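Local coordinates for protein adenylosuccinate lyase (Francisella tularensis subsp. tularensis SCHU S4, PDB 4EEI) that probably releases fumarate from adenylosuccinate, giving AMP, and from the succinylcarboxamide ribotide of the IMP branch, two steps of purine biosynthesis, at residues B[123-127]-B[328-334]; B[230-234]-B[281-285]; B[237-241]-B[274-278]. All coordinates share one frame; numbering follows the deposited sequence. Where two conformers were deposited one is given.

Contact 1 (B[123-127]-B[328-334])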
loop_
_atom_site.group_PDB
_atom_site.type_symbol
_atom_site.label_atom_id
_atom_site.label_comp_id
_atom_site.label_asym_id
_atom_site.label_seq_id
_atom_site.Cartn_x
_atom_site.Cartn_y
_atom_site.Cartn_z
ATOM N N SER B 123 15.081 -14.862 -22.827
ATOM C CA SER B 123 15.613 -13.701 -23.540
ATOM C C SER B 123 16.692 -12.959 -22.736
ATOM O O SER B 123 17.669 -12.459 -23.314
ATOM C CB SER B 123 14.479 -12.744 -23.921
ATOM O OG SER B 123 13.778 -13.228 -25.050
ATOM N N LEU B 124 16.499 -12.871 -21.425
ATOM C CA LEU B 124 17.491 -12.249 -20.541
ATOM C C LEU B 124 18.819 -13.013 -20.529
ATOM O O LEU B 124 19.888 -12.403 -20.580
ATOM C CB LEU B 124 16.945 -12.127 -19.115
ATOM C CG LEU B 124 15.914 -11.007 -18.934
ATOM C CD1 LEU B 124 15.279 -11.117 -17.568
ATOM C CD2 LEU B 124 16.600 -9.654 -19.077
ATOM N N LEU B 125 18.756 -14.341 -20.463
ATOM C CA LEU B 125 19.976 -15.162 -20.510
ATOM C C LEU B 125 20.658 -15.057 -21.873
ATOM O O LEU B 125 21.895 -15.042 -21.980
ATOM C CB LEU B 125 19.653 -16.630 -20.171
ATOM C CG LEU B 125 20.843 -17.590 -20.085
ATOM C CD1 LEU B 125 21.897 -17.036 -19.150
ATOM C CD2 LEU B 125 20.409 -18.974 -19.629
ATOM N N THR B 126 19.850 -15.002 -22.929
ATOM C CA THR B 126 20.385 -14.815 -24.265
ATOM C C THR B 126 21.156 -13.510 -24.327
ATOM O O THR B 126 22.257 -13.461 -24.865
ATOM C CB THR B 126 19.281 -14.833 -25.325
ATOM O OG1 THR B 126 18.770 -16.167 -25.450
ATOM C CG2 THR B 126 19.832 -14.375 -26.675
ATOM N N LYS B 127 20.583 -12.454 -23.763
ATOM C CA LYS B 127 21.279 -11.173 -23.713
ATOM C C LYS B 127 22.539 -11.232 -22.836
ATOM O O LYS B 127 23.572 -10.669 -23.189
ATOM C CB LYS B 127 20.337 -10.091 -23.202
ATOM C CG LYS B 127 20.522 -8.754 -23.897
ATOM C CD LYS B 127 20.107 -8.805 -25.375
ATOM C CE LYS B 127 20.279 -7.437 -26.027
ATOM N NZ LYS B 127 19.548 -7.295 -27.320
ATOM N N LYS B 328 10.089 -8.688 -22.801
ATOM C CA LYS B 328 10.870 -9.649 -23.583
ATOM C C LYS B 328 11.244 -9.094 -24.951
ATOM O O LYS B 328 12.399 -9.204 -25.389
ATOM C CB LYS B 328 10.117 -10.975 -23.740
ATOM C CG LYS B 328 10.800 -11.961 -24.701
ATOM C CD LYS B 328 9.757 -12.761 -25.462
ATOM C CE LYS B 328 10.330 -13.998 -26.134
ATOM N NZ LYS B 328 11.353 -13.722 -27.193
ATOM N N ASN B 329 10.286 -8.476 -25.634
ATOM C CA ASN B 329 10.595 -7.930 -26.954
ATOM C C ASN B 329 11.586 -6.771 -26.846
ATOM O O ASN B 329 12.460 -6.618 -27.692
ATOM C CB ASN B 329 9.316 -7.490 -27.665
ATOM C CG ASN B 329 8.449 -8.662 -28.090
ATOM O OD1 ASN B 329 8.953 -9.709 -28.515
ATOM N ND2 ASN B 329 7.131 -8.487 -27.991
ATOM N N THR B 330 11.444 -5.968 -25.800
ATOM C CA THR B 330 12.360 -4.855 -25.552
ATOM C C THR B 330 13.785 -5.355 -25.277
ATOM O O THR B 330 14.755 -4.792 -25.777
ATOM C CB THR B 330 11.854 -3.975 -24.385
ATOM O OG1 THR B 330 10.646 -3.307 -24.786
ATOM C CG2 THR B 330 12.880 -2.923 -24.017
ATOM N N ILE B 331 13.910 -6.418 -24.489
ATOM C CA ILE B 331 15.227 -7.019 -24.268
ATOM C C ILE B 331 15.793 -7.579 -25.580
ATOM O O ILE B 331 16.950 -7.301 -25.931
ATOM C CB ILE B 331 15.168 -8.133 -23.206
ATOM C CG1 ILE B 331 14.790 -7.558 -21.837
ATOM C CG2 ILE B 331 16.507 -8.877 -23.138
ATOM C CD1 ILE B 331 15.798 -6.569 -21.280
ATOM N N ASP B 332 14.996 -8.365 -26.307
ATOM C CA ASP B 332 15.462 -8.906 -27.591
ATOM C C ASP B 332 15.969 -7.827 -28.531
ATOM O O ASP B 332 16.982 -8.015 -29.211
ATOM C CB ASP B 332 14.354 -9.686 -28.318
ATOM C CG ASP B 332 14.003 -10.989 -27.634
ATOM O OD1 ASP B 332 14.832 -11.486 -26.842
ATOM O OD2 ASP B 332 12.896 -11.519 -27.899
ATOM N N ASN B 333 15.262 -6.700 -28.581
ATOM C CA ASN B 333 15.555 -5.680 -29.583
ATOM C C ASN B 333 16.495 -4.583 -29.088
ATOM O O ASN B 333 16.880 -3.705 -29.853
ATOM C CB ASN B 333 14.250 -5.074 -30.124
ATOM C CG ASN B 333 13.419 -6.081 -30.900
ATOM O OD1 ASN B 333 13.956 -6.921 -31.614
ATOM N ND2 ASN B 333 12.103 -6.007 -30.753
ATOM N N LEU B 334 16.861 -4.640 -27.811
ATOM C CA LEU B 334 17.768 -3.653 -27.221
ATOM C C LEU B 334 19.098 -3.610 -27.983
ATOM O O LEU B 334 19.672 -4.658 -28.290
ATOM C CB LEU B 334 18.028 -4.013 -25.745
ATOM C CG LEU B 334 18.733 -2.977 -24.867
ATOM C CD1 LEU B 334 17.847 -1.739 -24.728
ATOM C CD2 LEU B 334 19.055 -3.545 -23.474
HETATM O O HOH W 1 17.462 -11.478 -25.975
HETATM O O HOH W 2 12.655 -15.830 -25.454
#

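Contact 2 (B[230-234]-B[281-285])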
loop_
_atom_site.group_PDB
_atom_site.type_symbol
_atom_site.label_atom_id
_atom_site.label_comp_id
_atom_site.label_asym_id
_atom_site.label_seq_id
_atom_site.Cartn_x
_atom_site.Cartn_y
_atom_site.Cartn_z
ATOM N N ALA B 230 6.616 -7.722 -10.167
ATOM C CA ALA B 230 6.521 -6.310 -10.527
ATOM C C ALA B 230 7.778 -5.550 -10.109
ATOM O O ALA B 230 8.256 -4.678 -10.836
ATOM C CB ALA B 230 5.265 -5.676 -9.915
ATOM N N SER B 231 8.314 -5.871 -8.938
ATOM C CA SER B 231 9.589 -5.287 -8.512
ATOM C C SER B 231 10.750 -5.687 -9.419
ATOM O O SER B 231 11.661 -4.893 -9.667
ATOM C CB SER B 231 9.913 -5.690 -7.077
ATOM O OG SER B 231 9.097 -4.956 -6.188
ATOM N N ALA B 232 10.739 -6.930 -9.881
ATOM C CA ALA B 232 11.751 -7.398 -10.829
ATOM C C ALA B 232 11.646 -6.647 -12.159
ATOM O O ALA B 232 12.658 -6.259 -12.761
ATOM C CB ALA B 232 11.597 -8.895 -11.058
ATOM N N ILE B 233 10.416 -6.466 -12.632
ATOM C CA ILE B 233 10.178 -5.723 -13.867
ATOM C C ILE B 233 10.674 -4.289 -13.700
ATOM O O ILE B 233 11.328 -3.736 -14.590
ATOM C CB ILE B 233 8.681 -5.728 -14.234
ATOM C CG1 ILE B 233 8.262 -7.128 -14.698
ATOM C CG2 ILE B 233 8.372 -4.691 -15.318
ATOM C CD1 ILE B 233 6.761 -7.298 -14.835
ATOM N N GLU B 234 10.380 -3.691 -12.557
ATOM C CA GLU B 234 10.751 -2.293 -12.350
ATOM C C GLU B 234 12.254 -2.130 -12.212
ATOM O O GLU B 234 12.829 -1.173 -12.732
ATOM C CB GLU B 234 10.028 -1.694 -11.132
ATOM C CG GLU B 234 10.160 -0.154 -11.047
ATOM C CD GLU B 234 9.324 0.452 -9.922
ATOM O OE1 GLU B 234 8.405 -0.240 -9.433
ATOM O OE2 GLU B 234 9.582 1.616 -9.530
ATOM N N ALA B 281 4.346 -1.857 -13.614
ATOM C CA ALA B 281 4.781 -2.392 -12.328
ATOM C C ALA B 281 4.052 -1.725 -11.165
ATOM O O ALA B 281 3.689 -2.396 -10.194
ATOM C CB ALA B 281 6.287 -2.241 -12.166
ATOM N N ARG B 282 3.860 -0.407 -11.244
ATOM C CA ARG B 282 3.148 0.308 -10.183
ATOM C C ARG B 282 1.722 -0.211 -10.027
ATOM O O ARG B 282 1.204 -0.308 -8.913
ATOM C CB ARG B 282 3.137 1.819 -10.446
ATOM C CG ARG B 282 4.502 2.472 -10.348
ATOM C CD ARG B 282 4.472 3.968 -10.614
ATOM N NE ARG B 282 5.848 4.445 -10.728
ATOM C CZ ARG B 282 6.258 5.426 -11.522
ATOM N NH1 ARG B 282 5.389 6.099 -12.277
ATOM N NH2 ARG B 282 7.547 5.736 -11.550
ATOM N N MET B 283 1.096 -0.515 -11.163
ATOM C CA MET B 283 -0.262 -1.047 -11.171
ATOM C C MET B 283 -0.333 -2.408 -10.478
ATOM O O MET B 283 -1.193 -2.631 -9.629
ATOM C CB MET B 283 -0.785 -1.179 -12.605
ATOM C CG MET B 283 -1.005 0.138 -13.336
ATOM S SD MET B 283 -2.217 1.213 -12.531
ATOM C CE MET B 283 -3.556 0.049 -12.211
ATOM N N LEU B 284 0.574 -3.311 -10.848
ATOM C CA LEU B 284 0.621 -4.665 -10.291
ATOM C C LEU B 284 0.867 -4.615 -8.799
ATOM O O LEU B 284 0.271 -5.374 -8.022
ATOM C CB LEU B 284 1.719 -5.487 -10.979
ATOM C CG LEU B 284 1.458 -5.833 -12.445
ATOM C CD1 LEU B 284 2.731 -6.392 -13.090
ATOM C CD2 LEU B 284 0.335 -6.871 -12.532
ATOM N N ARG B 285 1.738 -3.702 -8.386
ATOM C CA ARG B 285 2.061 -3.563 -6.979
ATOM C C ARG B 285 0.847 -3.067 -6.193
ATOM O O ARG B 285 0.655 -3.442 -5.036
ATOM C CB ARG B 285 3.260 -2.619 -6.816
ATOM C CG ARG B 285 3.645 -2.324 -5.381
ATOM C CD ARG B 285 5.077 -1.777 -5.282
ATOM N NE ARG B 285 5.304 -0.573 -6.085
ATOM C CZ ARG B 285 6.040 -0.548 -7.196
ATOM N NH1 ARG B 285 6.608 -1.662 -7.638
ATOM N NH2 ARG B 285 6.212 0.587 -7.869
HETATM O O HOH W 3 6.707 -4.378 -6.608
HETATM O O HOH W 4 7.702 3.416 -9.045
#

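Contact 3 (B[237-241]-B[274-278]). With AMP (adenosine monophosphate), chain C.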
loop_
_atom_site.group_PDB
_atom_site.type_symbol
_atom_site.label_atom_id
_atom_site.label_comp_id
_atom_site.label_asym_id
_atom_site.label_seq_id
_atom_site.Cartn_x
_atom_site.Cartn_y
_atom_site.Cartn_z
ATOM N N ALA B 237 13.673 -2.427 -15.634
ATOM C CA ALA B 237 13.266 -1.291 -16.460
ATOM C C ALA B 237 14.118 -0.062 -16.107
ATOM O O ALA B 237 14.573 0.673 -16.987
ATOM C CB ALA B 237 11.789 -1.002 -16.261
ATOM N N VAL B 238 14.336 0.144 -14.820
ATOM C CA VAL B 238 15.101 1.294 -14.348
ATOM C C VAL B 238 16.561 1.182 -14.780
ATOM O O VAL B 238 17.193 2.173 -15.169
ATOM C CB VAL B 238 14.986 1.407 -12.818
ATOM C CG1 VAL B 238 16.020 2.384 -12.250
ATOM C CG2 VAL B 238 13.562 1.821 -12.426
ATOM N N GLU B 239 17.102 -0.030 -14.726
ATOM C CA GLU B 239 18.456 -0.257 -15.217
ATOM C C GLU B 239 18.575 0.152 -16.684
ATOM O O GLU B 239 19.513 0.851 -17.077
ATOM C CB GLU B 239 18.850 -1.726 -15.043
ATOM C CG GLU B 239 20.228 -2.074 -15.604
ATOM C CD GLU B 239 21.387 -1.546 -14.763
ATOM O OE1 GLU B 239 21.189 -1.293 -13.558
ATOM O OE2 GLU B 239 22.506 -1.398 -15.313
ATOM N N ILE B 240 17.629 -0.272 -17.507
ATOM C CA ILE B 240 17.704 0.099 -18.917
ATOM C C ILE B 240 17.546 1.618 -19.097
ATOM O O ILE B 240 18.264 2.230 -19.899
ATOM C CB ILE B 240 16.698 -0.696 -19.761
ATOM C CG1 ILE B 240 17.120 -2.166 -19.795
ATOM C CG2 ILE B 240 16.643 -0.165 -21.195
ATOM C CD1 ILE B 240 16.014 -3.117 -20.219
ATOM N N ARG B 241 16.635 2.226 -18.338
ATOM C CA ARG B 241 16.403 3.671 -18.445
ATOM C C ARG B 241 17.645 4.478 -18.083
ATOM O O ARG B 241 17.939 5.499 -18.714
ATOM C CB ARG B 241 15.217 4.096 -17.570
ATOM C CG ARG B 241 13.847 3.653 -18.100
ATOM C CD ARG B 241 12.773 3.784 -17.017
ATOM N NE ARG B 241 12.663 5.150 -16.515
ATOM C CZ ARG B 241 11.978 5.491 -15.428
ATOM N NH1 ARG B 241 11.341 4.563 -14.728
ATOM N NH2 ARG B 241 11.944 6.755 -15.036
ATOM N N THR B 274 10.521 0.856 -21.498
ATOM C CA THR B 274 10.816 0.572 -20.099
ATOM C C THR B 274 10.120 1.574 -19.174
ATOM O O THR B 274 9.843 1.269 -18.009
ATOM C CB THR B 274 12.332 0.473 -19.844
ATOM O OG1 THR B 274 12.999 1.567 -20.487
ATOM C CG2 THR B 274 12.861 -0.831 -20.434
ATOM N N GLU B 275 9.820 2.765 -19.687
ATOM C CA GLU B 275 9.026 3.721 -18.904
ATOM C C GLU B 275 7.579 3.242 -18.781
ATOM O O GLU B 275 7.007 3.212 -17.685
ATOM C CB GLU B 275 9.125 5.137 -19.493
ATOM C CG GLU B 275 10.491 5.765 -19.222
ATOM C CD GLU B 275 10.681 7.136 -19.850
ATOM O OE1 GLU B 275 9.684 7.769 -20.279
ATOM O OE2 GLU B 275 11.849 7.586 -19.912
ATOM N N ASN B 276 6.999 2.836 -19.902
ATOM C CA ASN B 276 5.686 2.190 -19.894
ATOM C C ASN B 276 5.622 1.036 -18.895
ATOM O O ASN B 276 4.666 0.920 -18.122
ATOM C CB ASN B 276 5.323 1.690 -21.305
ATOM C CG ASN B 276 3.988 0.945 -21.339
ATOM O OD1 ASN B 276 3.933 -0.252 -21.061
ATOM N ND2 ASN B 276 2.910 1.652 -21.685
ATOM N N LEU B 277 6.658 0.199 -18.883
ATOM C CA LEU B 277 6.654 -0.987 -18.026
ATOM C C LEU B 277 6.823 -0.623 -16.550
ATOM O O LEU B 277 6.412 -1.366 -15.662
ATOM C CB LEU B 277 7.731 -1.978 -18.471
ATOM C CG LEU B 277 7.541 -2.535 -19.878
ATOM C CD1 LEU B 277 8.806 -3.199 -20.380
ATOM C CD2 LEU B 277 6.384 -3.513 -19.915
ATOM N N THR B 278 7.427 0.526 -16.283
ATOM C CA THR B 278 7.525 0.996 -14.909
ATOM C C THR B 278 6.111 1.320 -14.411
ATOM O O THR B 278 5.746 1.022 -13.259
ATOM C CB THR B 278 8.446 2.229 -14.838
ATOM O OG1 THR B 278 9.765 1.859 -15.290
ATOM C CG2 THR B 278 8.531 2.754 -13.402
HETATM P P AMP C . 1.923 4.793 -23.023
HETATM O O1P AMP C . 1.198 3.563 -23.506
HETATM O O2P AMP C . 3.217 4.507 -22.309
HETATM O O3P AMP C . 1.036 5.789 -22.327
HETATM O "O5'" AMP C . 2.375 5.535 -24.376
HETATM C "C5'" AMP C . 2.972 6.828 -24.337
HETATM C "C4'" AMP C . 2.905 7.448 -25.727
HETATM O "O4'" AMP C . 3.437 8.775 -25.708
HETATM C "C3'" AMP C . 3.734 6.649 -26.717
HETATM O "O3'" AMP C . 2.982 6.483 -27.919
HETATM C "C2'" AMP C . 4.944 7.513 -26.992
HETATM O "O2'" AMP C . 5.378 7.371 -28.343
HETATM C "C1'" AMP C . 4.428 8.915 -26.729
HETATM N N9 AMP C . 5.515 9.824 -26.295
HETATM C C8 AMP C . 6.835 9.591 -26.391
HETATM N N7 AMP C . 7.550 10.636 -25.904
HETATM C C5 AMP C . 6.672 11.565 -25.486
HETATM C C6 AMP C . 6.749 12.907 -24.868
HETATM N N6 AMP C . 7.943 13.480 -24.591
HETATM N N1 AMP C . 5.588 13.539 -24.590
HETATM C C2 AMP C . 4.395 12.980 -24.859
HETATM N N3 AMP C . 4.250 11.767 -25.419
HETATM C C4 AMP C . 5.332 11.024 -25.749
HETATM O O HOH W 5 13.540 7.318 -17.769
#

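Contact 1 (B[123-127]-B[328-334])
Ser123 and Lys127, one turn apart, carry the polar part of this contact: Ser123 meets Asp332 and Lys328, Lys127 the backbone carbonyls of 331-334. The OG of Ser123 donates to Asp332 OD1 at 2.7 Å, reaching the carboxylate on its syn side, 20° out of the plane. The other oxygen, OD2, holds Lys328 NZ at 2.8 Å in a salt bridge within the helix, and that ammonium adds a weak bond to Ser123 OG. One water donates to both Ser123 O and Asp332 OD1; a second donates to Ser123 OG and accepts a weak bond from Lys328 NZ. Lys127 bends at chi2 (67°) and then runs out straight, which carries its ammonium to three backbone carbonyls: NZ lies 2.8 Å from Leu334 O and 2.9 Å from Ile331 O, with a weak third bond to Asp332 O. A positive charge beside the C-terminal part of the helix is probably favoured by its dipole.

Segments 123-127 and 328-333, on helices 94-131 and 304-333, run nearly parallel at 16° within the long helical bundle of the fumarase/aspartase superfamily.

Apolar contact centres on Ile331. Its CD1 lies 3.9 Å from Leu124 CD2, while its CG2 packs 4.0 Å from Lys127 CB, against the start of the lysine chain. Leu236 of helix 217-244 touches both Leu124 and Ile331, and Phe161 of helix 151-173 also packs on Leu124.

Contact 2 (B[230-234]-B[281-285])
Ala230 and Ala281 bring the two backbones close, their CA atoms 4.6 Å apart. The methyl of Ala281 rests against Ala230 O at 3.4 Å, and the methyl of Ala230 meets Leu284 CB at 3.7 Å. The small side chains allow this close approach of the backbones; the segment axes are 8.9 Å apart. Glu234 CB, a turn further on, also touches the Ala281 methyl, and Ile233 CD1 only just reaches Leu284 CD1. Beyond the pair, Leu284 packs on Asn316, Ile319 and Met320 of helix 304-333.

Helices 217-244 and 272-293 are antiparallel neighbours in the bundle through which enzymes of this superfamily assemble as tetramers.

The charged contact pairs Glu234 with Arg285. With CG anti to the backbone N (chi1 -168°) and an extended chain, the glutamate crosses the arginine at about a right angle. Arg285 grips OE1 end-on with two nitrogens, NH1 at 2.9 Å and NH2 at 2.8 Å from Glu234 OE1, the oxygen lying about 15° out of the guanidinium plane. Both bonds are markedly bent, because two N-H groups of one guanidinium converge on a single oxygen. Arg285 NH2 has a second salt bridge, to Glu293 of the second subunit.

Two waters extend the polar network. One joins Ser231 OG to Arg285 NH1, the serine also bonding Leu292 O of the third subunit. The other donates to Glu234 OE2 at 2.6 Å and accepts from Arg282 NE, whose guanidinium also bonds Asn294 of the second subunit.

Contact 3 (B[237-241]-B[274-278])
Arg241 lies across the N-terminal part of helix 272-293, touching Thr274, Glu275 and Thr278, where segments 237-241 and 274-278 run antiparallel at 148° in the central bundle of this lyase family. From CB, which points toward the partner helix, the chain reaches CG, 3.3 Å from Thr274 OG1. The bend at chi3 (58°), about the CG-CD bond, directs the guanidinium toward Thr278. CD and NE pass the CG of Glu275, with Arg241 NE 3.5 Å from that carbon. NE donates at 2.7 Å to a water in the guanidinium plane, and this water donates in turn to Glu275 OE2; the other carboxylate oxygen, OE1, bonds His141 of the fourth subunit and the backbone N of Ile303 of the second. NH1 ends near Thr278 OG1, a weak and bent bond of 3.2 Å, and Trp298 of the second subunit makes a cation-pi contact with the group.

Alongside, the methyl of Ala237 meets Thr274 O, and Thr274 CG2 presses on Ile240, both in the helix interface. On another face of helix 272-293, Asn276 ND2 donates to AMP O2P, tying the helix to the nucleotide phosphate with an almost straight bond (179°). The hydroxyl that accepts from Arg241 NH1, Thr278 OG1, itself donates to Thr274 O at 2.8 Å, one helical turn back.

Contacts 2 and 3 lie on the same pair of antiparallel helices, 217-244 and 272-293, with centres 10 Å apart, and they touch where Ile233 CG2 meets Leu277 O. Contact 1 joins helices 94-131 and 304-333; its centre is 13 Å from that of contact 3, which it touches through Ile331 CD1 and Ile240 CD1, and 18 Å from that of contact 2, which it does not touch. Along the chain contact 3 is nested within contact 2, and both within contact 1. The three thus tie four long helices into one bundle, whose 217-244/272-293 side also meets other subunits and, through contact 3, a bound AMP.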